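Side-chain contacts in protein yciO (Escherichia coli, PDB 1K7J), which is of uncertain function but probably binds double-stranded RNA: residues A[33-38]-A[94-99]; A[122-125]-A[129-132]; A[144-147]-A[152-155]. All coordinates share one frame; numbering follows the deposited sequence.

Contact 1: residues A[33-38]-A[94-99]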
loop_
_atom_site.group_PDB
_atom_site.type_symbol
_atom_site.label_atom_id
_atom_site.label_comp_id
_atom_site.label_asym_id
_atom_site.label_seq_id
_atom_site.Cartn_x
_atom_site.Cartn_y
_atom_site.Cartn_z
ATOM N N PRO A 33 8.438 -2.450 3.596
ATOM C CA PRO A 33 7.964 -3.826 3.462
ATOM C C PRO A 33 6.523 -4.047 3.902
ATOM O O PRO A 33 6.047 -3.401 4.832
ATOM C CB PRO A 33 8.934 -4.597 4.345
ATOM C CG PRO A 33 9.147 -3.629 5.484
ATOM C CD PRO A 33 9.335 -2.311 4.760
ATOM N N THR A 34 5.830 -4.955 3.216
ATOM C CA THR A 34 4.468 -5.326 3.590
ATOM C C THR A 34 4.464 -6.851 3.572
ATOM O O THR A 34 5.472 -7.475 3.234
ATOM C CB THR A 34 3.386 -4.828 2.592
ATOM O OG1 THR A 34 3.412 -5.630 1.404
ATOM C CG2 THR A 34 3.613 -3.367 2.234
ATOM N N ASP A 35 3.340 -7.451 3.938
ATOM C CA ASP A 35 3.227 -8.905 3.942
ATOM C C ASP A 35 3.260 -9.457 2.516
ATOM O O ASP A 35 3.558 -10.633 2.308
ATOM C CB ASP A 35 1.919 -9.318 4.608
ATOM C CG ASP A 35 0.728 -8.606 4.013
ATOM O OD1 ASP A 35 0.455 -7.462 4.434
ATOM O OD2 ASP A 35 0.084 -9.178 3.108
ATOM N N SER A 36 2.946 -8.608 1.539
ATOM C CA SER A 36 2.935 -9.016 0.137
ATOM C C SER A 36 3.873 -8.161 -0.713
ATOM O O SER A 36 3.429 -7.406 -1.579
ATOM C CB SER A 36 1.512 -8.931 -0.425
ATOM O OG SER A 36 0.625 -9.758 0.310
ATOM N N GLY A 37 5.171 -8.287 -0.454
ATOM C CA GLY A 37 6.164 -7.537 -1.204
ATOM C C GLY A 37 6.399 -6.124 -0.703
ATOM O O GLY A 37 5.709 -5.637 0.195
ATOM N N TYR A 38 7.394 -5.461 -1.283
ATOM C CA TYR A 38 7.703 -4.088 -0.906
ATOM C C TYR A 38 6.703 -3.138 -1.555
ATOM O O TYR A 38 6.070 -3.473 -2.554
ATOM C CB TYR A 38 9.137 -3.742 -1.316
ATOM C CG TYR A 38 10.152 -4.182 -0.282
ATOM C CD1 TYR A 38 10.440 -3.374 0.820
ATOM C CD2 TYR A 38 10.779 -5.425 -0.369
ATOM C CE1 TYR A 38 11.325 -3.794 1.810
ATOM C CE2 TYR A 38 11.666 -5.857 0.623
ATOM C CZ TYR A 38 11.931 -5.033 1.709
ATOM O OH TYR A 38 12.797 -5.450 2.698
ATOM N N PRO A 94 -6.171 -9.140 8.413
ATOM C CA PRO A 94 -5.368 -8.254 7.568
ATOM C C PRO A 94 -4.467 -9.021 6.602
ATOM O O PRO A 94 -4.376 -10.251 6.656
ATOM C CB PRO A 94 -4.550 -7.478 8.590
ATOM C CG PRO A 94 -4.216 -8.565 9.581
ATOM C CD PRO A 94 -5.536 -9.313 9.734
ATOM N N GLY A 95 -3.814 -8.269 5.721
ATOM C CA GLY A 95 -2.883 -8.830 4.760
ATOM C C GLY A 95 -3.431 -9.543 3.540
ATOM O O GLY A 95 -4.621 -9.857 3.459
ATOM N N ASN A 96 -2.535 -9.745 2.576
ATOM C CA ASN A 96 -2.792 -10.476 1.332
ATOM C C ASN A 96 -3.786 -9.941 0.311
ATOM O O ASN A 96 -3.863 -10.478 -0.796
ATOM C CB ASN A 96 -3.189 -11.919 1.662
ATOM C CG ASN A 96 -2.203 -12.596 2.588
ATOM O OD1 ASN A 96 -1.025 -12.233 2.632
ATOM N ND2 ASN A 96 -2.672 -13.596 3.323
ATOM N N TYR A 97 -4.526 -8.895 0.658
ATOM C CA TYR A 97 -5.539 -8.355 -0.245
ATOM C C TYR A 97 -5.562 -6.843 -0.396
ATOM O O TYR A 97 -5.185 -6.100 0.512
ATOM C CB TYR A 97 -6.940 -8.730 0.243
ATOM C CG TYR A 97 -7.261 -10.197 0.305
ATOM C CD1 TYR A 97 -7.639 -10.895 -0.842
ATOM C CD2 TYR A 97 -7.250 -10.875 1.523
ATOM C CE1 TYR A 97 -8.012 -12.234 -0.776
ATOM C CE2 TYR A 97 -7.616 -12.212 1.602
ATOM C CZ TYR A 97 -8.001 -12.883 0.450
ATOM O OH TYR A 97 -8.403 -14.191 0.532
ATOM N N THR A 98 -6.039 -6.411 -1.557
ATOM C CA THR A 98 -6.259 -5.004 -1.856
ATOM C C THR A 98 -7.712 -5.017 -2.320
ATOM O O THR A 98 -8.076 -5.777 -3.221
ATOM C CB THR A 98 -5.378 -4.487 -2.997
ATOM O OG1 THR A 98 -4.008 -4.518 -2.589
ATOM C CG2 THR A 98 -5.761 -3.050 -3.348
ATOM N N PHE A 99 -8.546 -4.198 -1.695
ATOM C CA PHE A 99 -9.958 -4.156 -2.050
ATOM C C PHE A 99 -10.293 -2.849 -2.744
ATOM O O PHE A 99 -10.041 -1.776 -2.202
ATOM C CB PHE A 99 -10.811 -4.306 -0.788
ATOM C CG PHE A 99 -10.556 -5.581 -0.030
ATOM C CD1 PHE A 99 -10.959 -6.806 -0.552
ATOM C CD2 PHE A 99 -9.906 -5.556 1.205
ATOM C CE1 PHE A 99 -10.722 -7.993 0.144
ATOM C CE2 PHE A 99 -9.665 -6.738 1.909
ATOM C CZ PHE A 99 -10.075 -7.959 1.372
#

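Contact 2: residues A[122-125]-A[129-132]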
loop_
_atom_site.group_PDB
_atom_site.type_symbol
_atom_site.label_atom_id
_atom_site.label_comp_id
_atom_site.label_asym_id
_atom_site.label_seq_id
_atom_site.Cartn_x
_atom_site.Cartn_y
_atom_site.Cartn_z
ATOM N N ARG A 122 -6.026 -1.303 1.503
ATOM C CA ARG A 122 -5.176 -2.420 1.892
ATOM C C ARG A 122 -4.685 -2.338 3.332
ATOM O O ARG A 122 -4.094 -1.338 3.740
ATOM C CB ARG A 122 -3.994 -2.457 0.921
ATOM C CG ARG A 122 -2.949 -3.536 1.112
ATOM C CD ARG A 122 -1.956 -3.403 -0.037
ATOM N NE ARG A 122 -0.707 -4.137 0.155
ATOM C CZ ARG A 122 0.282 -4.139 -0.731
ATOM N NH1 ARG A 122 0.157 -3.450 -1.858
ATOM N NH2 ARG A 122 1.392 -4.827 -0.495
ATOM N N VAL A 123 -4.949 -3.391 4.101
ATOM C CA VAL A 123 -4.515 -3.467 5.491
ATOM C C VAL A 123 -3.367 -4.472 5.546
ATOM O O VAL A 123 -3.575 -5.666 5.345
ATOM C CB VAL A 123 -5.648 -3.967 6.414
ATOM C CG1 VAL A 123 -5.148 -4.069 7.847
ATOM C CG2 VAL A 123 -6.846 -3.023 6.334
ATOM N N PRO A 124 -2.138 -4.000 5.807
ATOM C CA PRO A 124 -0.975 -4.892 5.876
ATOM C C PRO A 124 -0.940 -5.658 7.196
ATOM O O PRO A 124 -1.444 -5.180 8.207
ATOM C CB PRO A 124 0.195 -3.931 5.725
ATOM C CG PRO A 124 -0.286 -2.725 6.470
ATOM C CD PRO A 124 -1.741 -2.595 6.032
ATOM N N SER A 125 -0.338 -6.843 7.187
ATOM C CA SER A 125 -0.282 -7.655 8.397
ATOM C C SER A 125 1.082 -7.697 9.088
ATOM O O SER A 125 1.184 -8.165 10.223
ATOM C CB SER A 125 -0.706 -9.089 8.074
ATOM O OG SER A 125 0.249 -9.704 7.221
ATOM N N ALA A 129 5.054 -2.433 8.669
ATOM C CA ALA A 129 4.014 -1.616 8.053
ATOM C C ALA A 129 3.011 -1.156 9.108
ATOM O O ALA A 129 2.596 0.004 9.113
ATOM C CB ALA A 129 3.310 -2.397 6.949
ATOM N N GLN A 130 2.624 -2.056 10.006
ATOM C CA GLN A 130 1.681 -1.686 11.052
ATOM C C GLN A 130 2.264 -0.602 11.957
ATOM O O GLN A 130 1.561 0.330 12.348
ATOM C CB GLN A 130 1.293 -2.911 11.879
ATOM C CG GLN A 130 0.152 -3.719 11.268
ATOM C CD GLN A 130 -1.156 -2.950 11.268
ATOM O OE1 GLN A 130 -1.534 -2.358 12.276
ATOM N NE2 GLN A 130 -1.857 -2.966 10.141
ATOM N N ALA A 131 3.551 -0.713 12.273
ATOM C CA ALA A 131 4.204 0.273 13.127
ATOM C C ALA A 131 4.238 1.640 12.442
ATOM O O ALA A 131 4.004 2.668 13.078
ATOM C CB ALA A 131 5.626 -0.184 13.472
ATOM N N LEU A 132 4.529 1.652 11.144
ATOM C CA LEU A 132 4.568 2.905 10.399
ATOM C C LEU A 132 3.197 3.581 10.428
ATOM O O LEU A 132 3.088 4.789 10.665
ATOM C CB LEU A 132 4.988 2.650 8.945
ATOM C CG LEU A 132 6.447 2.242 8.703
ATOM C CD1 LEU A 132 6.634 1.816 7.248
ATOM C CD2 LEU A 132 7.370 3.408 9.040
#

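Contact 3: residues A[144-147]-A[152-155]. With SO4 (sulfate ion), chain B.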
loop_
_atom_site.group_PDB
_atom_site.type_symbol
_atom_site.label_atom_id
_atom_site.label_comp_id
_atom_site.label_asym_id
_atom_site.label_seq_id
_atom_site.Cartn_x
_atom_site.Cartn_y
_atom_site.Cartn_z
ATOM N N SER A 144 2.063 -1.032 -4.853
ATOM C CA SER A 144 3.008 -2.123 -4.673
ATOM C C SER A 144 4.235 -1.733 -5.482
ATOM O O SER A 144 4.127 -0.989 -6.456
ATOM C CB SER A 144 2.436 -3.431 -5.217
ATOM O OG SER A 144 1.292 -3.830 -4.487
ATOM N N LEU A 145 5.401 -2.212 -5.075
ATOM C CA LEU A 145 6.612 -1.908 -5.816
ATOM C C LEU A 145 6.906 -3.071 -6.751
ATOM O O LEU A 145 7.318 -4.142 -6.312
ATOM C CB LEU A 145 7.795 -1.700 -4.867
ATOM C CG LEU A 145 9.116 -1.304 -5.535
ATOM C CD1 LEU A 145 8.927 -0.019 -6.328
ATOM C CD2 LEU A 145 10.196 -1.119 -4.474
HETATM N N MSE A 146 6.660 -2.880 -8.039
HETATM C CA MSE A 146 6.955 -3.933 -8.996
HETATM C C MSE A 146 7.561 -3.376 -10.273
HETATM O O MSE A 146 7.299 -2.232 -10.646
HETATM C CB MSE A 146 5.705 -4.780 -9.285
HETATM C CG MSE A 146 4.366 -4.057 -9.321
HETATM SE SE MSE A 146 2.903 -5.202 -8.686
HETATM C CE MSE A 146 3.055 -6.679 -9.918
ATOM N N LEU A 147 8.398 -4.182 -10.924
ATOM C CA LEU A 147 9.045 -3.771 -12.167
ATOM C C LEU A 147 8.027 -3.594 -13.284
ATOM O O LEU A 147 6.939 -4.174 -13.247
ATOM C CB LEU A 147 10.092 -4.802 -12.604
ATOM C CG LEU A 147 11.485 -4.753 -11.966
ATOM C CD1 LEU A 147 12.062 -3.361 -12.157
ATOM C CD2 LEU A 147 11.414 -5.101 -10.494
ATOM N N PHE A 152 5.282 -9.617 -10.790
ATOM C CA PHE A 152 5.888 -9.793 -9.474
ATOM C C PHE A 152 6.286 -8.491 -8.807
ATOM O O PHE A 152 6.523 -7.483 -9.472
ATOM C CB PHE A 152 7.133 -10.674 -9.594
ATOM C CG PHE A 152 6.876 -12.008 -10.236
ATOM C CD1 PHE A 152 6.140 -12.985 -9.574
ATOM C CD2 PHE A 152 7.377 -12.291 -11.504
ATOM C CE1 PHE A 152 5.906 -14.229 -10.164
ATOM C CE2 PHE A 152 7.151 -13.530 -12.105
ATOM C CZ PHE A 152 6.413 -14.502 -11.432
ATOM N N THR A 153 6.358 -8.518 -7.481
ATOM C CA THR A 153 6.765 -7.339 -6.725
ATOM C C THR A 153 8.241 -7.490 -6.401
ATOM O O THR A 153 8.765 -8.610 -6.367
ATOM C CB THR A 153 6.019 -7.217 -5.378
ATOM O OG1 THR A 153 6.389 -8.308 -4.525
ATOM C CG2 THR A 153 4.524 -7.221 -5.591
ATOM N N GLU A 154 8.917 -6.369 -6.178
ATOM C CA GLU A 154 10.324 -6.413 -5.810
ATOM C C GLU A 154 10.340 -6.957 -4.386
ATOM O O GLU A 154 9.487 -6.604 -3.568
ATOM C CB GLU A 154 10.945 -5.015 -5.878
ATOM C CG GLU A 154 11.067 -4.497 -7.307
ATOM C CD GLU A 154 11.821 -3.181 -7.412
ATOM O OE1 GLU A 154 13.058 -3.170 -7.226
ATOM O OE2 GLU A 154 11.169 -2.152 -7.684
ATOM N N SER A 155 11.302 -7.823 -4.091
ATOM C CA SER A 155 11.360 -8.448 -2.777
ATOM C C SER A 155 12.723 -8.401 -2.100
ATOM O O SER A 155 12.835 -8.726 -0.920
ATOM C CB SER A 155 10.921 -9.906 -2.899
ATOM O OG SER A 155 11.795 -10.618 -3.765
HETATM S S SO4 B . -0.957 -2.381 -6.914
HETATM O O1 SO4 B . -0.909 -3.350 -5.804
HETATM O O2 SO4 B . 0.123 -1.393 -6.762
HETATM O O3 SO4 B . -0.787 -3.091 -8.198
HETATM O O4 SO4 B . -2.261 -1.693 -6.900
#

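Contact 1: residues A[33-38]-A[94-99]
Asp35 reaches across to Asn96 and takes its backbone N-H in the hydrogen bond that joins the two segments, 2.7 Å from Asn96 N to Asp35 OD2. The bond is nearly straight, 164° at the hydrogen, and arrives on the syn side of the carboxylate, though 32° out of its plane. Asp35 CG sits between its own backbone N and carbonyl carbon (chi1 52°), which turns the carboxylate to the 94-99 loop. Ser36 OG donates to the same oxygen, 2.9 Å from Asp35 OD2, and comes from the opposite face of the plane, so two donors grip OD2 between them. The second oxygen, OD1, accepts from Ser125 N, and the carboxylate is thereby fixed in its rotation.

Packing adds a little to this. Gly95 CA lies 3.4 Å from Asp35 OD2, and a CB on Gly95 would crowd that oxygen; its positive phi also suits glycine. Ser36 OG comes within 3.6 Å of Asn96 CA.

A third group of bonds shapes the turn between strands 30-34 and 37-43. Thr34 OG1 accepts from Ser36 N at 3.0 Å, an ST turn, and donates to Gly37 O at 2.6 Å in the carbonyl plane. Gly37 O also accepts the backbone N-H of Thr34.

With an alanine in place of Asp35, Asn96 N and Ser125 N would probably lose their acceptor, and Ser36 OG would be left without its own, free to turn. The small interface is thus chiefly polar: a single carboxylate, held by a serine of its own turn, ties the hairpin to the loop that leads into strand 97-102.

Contact 2: residues A[122-125]-A[129-132]
Pro124 and Ala129 face each other with their CA atoms 6.4 Å apart, where the chain leaves strand 118-122, passes through a short loop and turns back as helix 127-136. This is a tight strand-loop-helix connection within the alpha/beta fold of the YrdC-like family, and the contact is buried.

The apolar half is a proline ring against a methyl group. The ring presents its CB and CG atoms to the first turn of the helix, and Pro124 CG rests 3.6 Å from Ala129 CB. Met68 of strand 66-68 also touches the ring, so the proline is wedged between the sheet and the helix.

The polar half belongs to Gln130. Its CG lies beside the backbone N (chi1 -85°), and the chain bends at chi2 (-67°), which folds the amide back over the loop instead of letting it run out along the helix. NE2 then donates to the carbonyl of the proline, 3.0 Å from Gln130 NE2 to Pro124 O, with an angle of 150° at the hydrogen; the donor is somewhat tilted from the carbonyl plane. The same NE2 bonds to the carbonyl O of Arg70, so one amide nitrogen joins two backbone carbonyls from different parts of the chain and is held against turning. Further along the helix, Leu132 packs on Ile17 and Ala20 of helix 14-25.

Carbon lies close to the amide nitrogen as well: Gln130 NE2 stands 4.0 Å from Pro124 CG and 4.2 Å from Val123 CG1.

Contact 3: residues A[144-147]-A[152-155]
Leu145 and Leu147 both lean on Glu154, but at different angles. Leu145 runs slantwise to the glutamate, with Leu145 CG only 3.1 Å from Glu154 OE2, a close approach of carbon to carboxylate oxygen. Leu147 meets it at about a right angle and sets its CD2 methyl 3.3 Å from Glu154 CG. The glutamate chain is extended beyond CG (chi2 -174°), which lays the carboxylate against Leu145, with OE1 near helix 157-164. There Arg163 makes a long, weak ion pair with OE1, and Glu159 brings a like charge close.

One backbone bond holds the two segments together here: Glu154 N donates to Leu145 O over 2.7 Å, with 167° at the hydrogen. One residue along, selenomethionine Met146 crosses Thr153 obliquely, its SE 4.0 Å from Thr153 CG2. Leu145 also packs on Ile160 and Leu164, closing the apolar side against the helix.

At the start of the segment the chemistry changes. Ser144 OG lies beside its own backbone N (chi1 -64°), and that places two donors next to each other: Ser144 N reaches sulfate O2 at 2.7 Å and Ser144 OG reaches sulfate O1 at 2.6 Å. Arg122 NH1 bonds to the same hydroxyl, roughly at right angles to the sulfate bond, and probably helps to position it, while Arg57 and Arg196 also grip the sulfate.

The ion probably came from the crystallisation liquor. Even so, a backbone N-H, a hydroxyl and arginines gathered at the end of strand 140-144 make an anion-binding site, consistent with the RNA binding suggested for the family.

Contact 2 is buried, and contact 3 largely so although Phe152 is exposed at its margin; contact 1 lies close to the centre of the chain yet is only partly buried. The loops of contacts 1 and 2 touch: Gly95 N probably bonds to Val123 O. Contact 1 meets contact 3 through strand 37-43, where Tyr38 O pairs with Leu145 N. Contacts 2 and 3 lie about 17 Å apart between centres, yet they touch where Arg122 NH1 meets Ser144 OG. Chemistry differs with place: partly buried contact 1 is polar, buried contact 2 mixes proline-methyl packing with a glutamine bond, and contact 3 sets leucines on Glu154 and a sulfate at its strand end.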